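PDB 5GHG: aminotransferase class-III from Ochrobactrum anthropi, which probably transfers amino groups between amines and carbonyl compounds as a pyridoxal-phosphate-dependent omega-transaminase, held here with its cofactor in the aminated PMP form. Local coordinates for residues 147-152 and 183-188. The protein carries 1 engineered substitution. Sequence-based numbering, arbitrary orientation.
Sequences RKRGYH and CPHFYR. With PMP (4'-deoxy-4'-aminopyridoxal-5'-phosphate), chain C.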
loop_
_atom_site.group_PDB
_atom_site.type_symbol
_atom_site.label_atom_id
_atom_site.label_comp_id
_atom_site.label_asym_id
_atom_site.label_seq_id
_atom_site.Cartn_x
_atom_site.Cartn_y
_atom_site.Cartn_z
ATOM N N ARG B 147 14.139 5.277 15.173
ATOM C CA ARG B 147 15.159 4.564 15.938
ATOM C C ARG B 147 15.794 3.450 15.126
ATOM O O ARG B 147 15.133 2.805 14.308
ATOM C CB ARG B 147 14.564 3.971 17.216
ATOM C CG ARG B 147 13.974 5.003 18.126
ATOM C CD ARG B 147 13.327 4.374 19.317
ATOM N NE ARG B 147 12.211 3.510 18.932
ATOM C CZ ARG B 147 11.443 2.869 19.811
ATOM N NH1 ARG B 147 11.676 3.029 21.102
ATOM N NH2 ARG B 147 10.461 2.069 19.405
ATOM N N LYS B 148 17.076 3.228 15.361
ATOM C CA LYS B 148 17.736 2.056 14.803
ATOM C C LYS B 148 16.976 0.792 15.194
ATOM O O LYS B 148 16.566 0.626 16.340
ATOM C CB LYS B 148 19.187 1.985 15.289
ATOM C CG LYS B 148 20.086 3.010 14.617
ATOM C CD LYS B 148 21.517 2.862 15.140
ATOM C CE LYS B 148 22.459 3.898 14.563
ATOM N NZ LYS B 148 23.875 3.529 14.912
ATOM N N ARG B 149 16.783 -0.090 14.224
ATOM C CA ARG B 149 16.053 -1.350 14.372
ATOM C C ARG B 149 14.550 -1.160 14.518
ATOM O O ARG B 149 13.828 -2.148 14.633
ATOM C CB ARG B 149 16.601 -2.197 15.541
ATOM C CG ARG B 149 17.993 -2.773 15.246
ATOM C CD ARG B 149 18.639 -3.497 16.448
ATOM N NE ARG B 149 17.943 -4.747 16.773
ATOM C CZ ARG B 149 18.172 -5.472 17.879
ATOM N NH1 ARG B 149 17.494 -6.591 18.093
ATOM N NH2 ARG B 149 19.084 -5.075 18.765
ATOM N N GLY B 150 14.044 0.077 14.488
ATOM C CA GLY B 150 12.619 0.273 14.341
ATOM C C GLY B 150 12.132 -0.176 12.969
ATOM O O GLY B 150 12.891 -0.247 12.004
ATOM N N TYR B 151 10.848 -0.483 12.876
ATOM C CA TYR B 151 10.273 -0.903 11.598
ATOM C C TYR B 151 8.931 -0.220 11.407
ATOM O O TYR B 151 8.033 -0.354 12.242
ATOM C CB TYR B 151 10.099 -2.420 11.519
ATOM C CG TYR B 151 9.659 -2.872 10.150
ATOM C CD1 TYR B 151 8.311 -2.911 9.803
ATOM C CD2 TYR B 151 10.595 -3.233 9.188
ATOM C CE1 TYR B 151 7.901 -3.312 8.530
ATOM C CE2 TYR B 151 10.194 -3.640 7.919
ATOM C CZ TYR B 151 8.853 -3.665 7.597
ATOM O OH TYR B 151 8.469 -4.082 6.343
ATOM N N HIS B 152 8.792 0.489 10.305
ATOM C CA HIS B 152 7.633 1.330 10.091
ATOM C C HIS B 152 7.059 1.209 8.688
ATOM O O HIS B 152 6.152 1.974 8.335
ATOM C CB HIS B 152 7.999 2.783 10.418
ATOM C CG HIS B 152 8.513 2.948 11.809
ATOM N ND1 HIS B 152 7.709 2.824 12.916
ATOM C CD2 HIS B 152 9.762 3.184 12.272
ATOM C CE1 HIS B 152 8.443 2.985 14.010
ATOM N NE2 HIS B 152 9.684 3.205 13.646
ATOM N N CYS B 183 18.864 2.278 19.374
ATOM C CA CYS B 183 17.961 1.160 19.667
ATOM C C CYS B 183 17.949 0.881 21.174
ATOM O O CYS B 183 19.014 0.661 21.755
ATOM C CB CYS B 183 18.400 -0.096 18.929
ATOM S SG CYS B 183 17.372 -1.521 19.347
ATOM N N PRO B 184 16.756 0.832 21.829
ATOM C CA PRO B 184 16.703 0.576 23.279
ATOM C C PRO B 184 16.780 -0.901 23.635
ATOM O O PRO B 184 15.898 -1.451 24.289
ATOM C CB PRO B 184 15.367 1.220 23.685
ATOM C CG PRO B 184 14.521 1.123 22.477
ATOM C CD PRO B 184 15.427 1.163 21.276
ATOM N N HIS B 185 17.854 -1.567 23.200
ATOM C CA HIS B 185 18.043 -2.998 23.454
ATOM C C HIS B 185 19.192 -3.182 24.442
ATOM O O HIS B 185 20.358 -3.188 24.051
ATOM C CB HIS B 185 18.326 -3.774 22.169
ATOM C CG HIS B 185 18.300 -5.266 22.366
ATOM N ND1 HIS B 185 18.775 -6.147 21.426
ATOM C CD2 HIS B 185 17.867 -6.022 23.402
ATOM C CE1 HIS B 185 18.621 -7.381 21.863
ATOM N NE2 HIS B 185 18.073 -7.334 23.058
ATOM N N PHE B 186 18.850 -3.352 25.717
ATOM C CA PHE B 186 19.861 -3.354 26.774
ATOM C C PHE B 186 20.883 -4.477 26.570
ATOM O O PHE B 186 22.093 -4.268 26.716
ATOM C CB PHE B 186 19.169 -3.463 28.130
ATOM C CG PHE B 186 20.106 -3.466 29.302
ATOM C CD1 PHE B 186 21.002 -2.432 29.497
ATOM C CD2 PHE B 186 20.053 -4.499 30.236
ATOM C CE1 PHE B 186 21.861 -2.425 30.595
ATOM C CE2 PHE B 186 20.910 -4.498 31.345
ATOM C CZ PHE B 186 21.818 -3.453 31.513
ATOM N N TYR B 187 20.410 -5.668 26.210
ATOM C CA TYR B 187 21.306 -6.807 26.013
ATOM C C TYR B 187 22.371 -6.532 24.959
ATOM O O TYR B 187 23.505 -7.006 25.076
ATOM C CB TYR B 187 20.467 -8.039 25.628
ATOM C CG TYR B 187 21.268 -9.294 25.326
ATOM C CD1 TYR B 187 21.915 -9.986 26.343
ATOM C CD2 TYR B 187 21.331 -9.810 24.038
ATOM C CE1 TYR B 187 22.636 -11.153 26.074
ATOM C CE2 TYR B 187 22.045 -10.971 23.762
ATOM C CZ TYR B 187 22.693 -11.637 24.781
ATOM O OH TYR B 187 23.404 -12.781 24.521
ATOM N N ARG B 188 22.017 -5.811 23.903
ATOM C CA ARG B 188 22.963 -5.546 22.818
ATOM C C ARG B 188 23.636 -4.178 22.893
ATOM O O ARG B 188 24.623 -3.953 22.201
ATOM C CB ARG B 188 22.259 -5.683 21.458
ATOM C CG ARG B 188 22.027 -7.144 21.022
ATOM C CD ARG B 188 23.344 -7.807 20.659
ATOM N NE ARG B 188 23.237 -9.258 20.552
ATOM C CZ ARG B 188 24.292 -10.081 20.476
ATOM N NH1 ARG B 188 25.515 -9.578 20.493
ATOM N NH2 ARG B 188 24.123 -11.391 20.401
HETATM N N1 PMP C . 4.780 -0.537 11.415
HETATM C C2 PMP C . 5.067 -1.700 12.061
HETATM C C2A PMP C . 5.415 -1.649 13.519
HETATM C C3 PMP C . 5.076 -2.936 11.380
HETATM O O3 PMP C . 5.455 -4.058 12.071
HETATM C C4 PMP C . 4.731 -2.976 9.996
HETATM C C4A PMP C . 4.633 -4.264 9.197
HETATM N N4A PMP C . 5.650 -5.242 9.487
HETATM C C5 PMP C . 4.421 -1.742 9.366
HETATM C C6 PMP C . 4.391 -0.563 10.096
HETATM C C5A PMP C . 4.085 -1.652 7.908
HETATM O O4P PMP C . 2.820 -2.266 7.651
HETATM P P PMP C . 2.517 -2.856 6.150
HETATM O O1P PMP C . 2.848 -1.806 5.153
HETATM O O2P PMP C . 1.040 -3.201 6.199
HETATM O O3P PMP C . 3.393 -4.068 5.921
#
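Arg149 reaches across to Cys183 and His185, and its side chain is a worked example of how one arginine can pin a turn to a neighbouring loop. It starts at the third position of a type II beta turn from Arg147 to Gly150, closed by Gly150 N to Arg147 O at 2.9 Å. Arg149 CB meets Cys183 SG at 3.9 Å, and chi1 of -70° sets CG beside the backbone N and sends the chain on past the sulfur. Arg149 CD passes nearer still, 3.7 Å from Cys183 SG. The chain bends about CG–CD, carrying the guanidinium on toward His185; Arg149 NE lies 4.2 Å from Cys183 SG, a looser approach. Arg149 NH2 donates to His185 ND1 at 2.9 Å with an N-H...N angle of 151°, so ND1 acts as the acceptor. The two planes are turned 65° apart, yet each partner is only modestly tilted out of the other's plane. His185 NE2 is hydrogen-bonded to Glu373, and Arg149 NH1 to the carbonyl of Gly231, which together should limit rotation of both groups. Cys183 CB also packs 3.3 Å from Lys148 O. Elsewhere on the turn, Arg147 NH1 touches Pro184 CG at 3.7 Å, the two side chains crossing at about a right angle, while Arg147 NH2 is spent on Glu225 O. Past the turn the chain runs on to Tyr151 and His152 in the cofactor pocket, where Tyr151 CE1 comes within 3.1 Å of PMP N4A. The contact thus joins the loops that follow two adjacent parallel strands, 143-147 and 178-181, at the edge of the large-domain sheet; His185 occupies the N-cap position of helix 186-189, which faces strands 371-377 and 380-385 of the second sheet, and helix 240-250 touches Arg147 and Pro184.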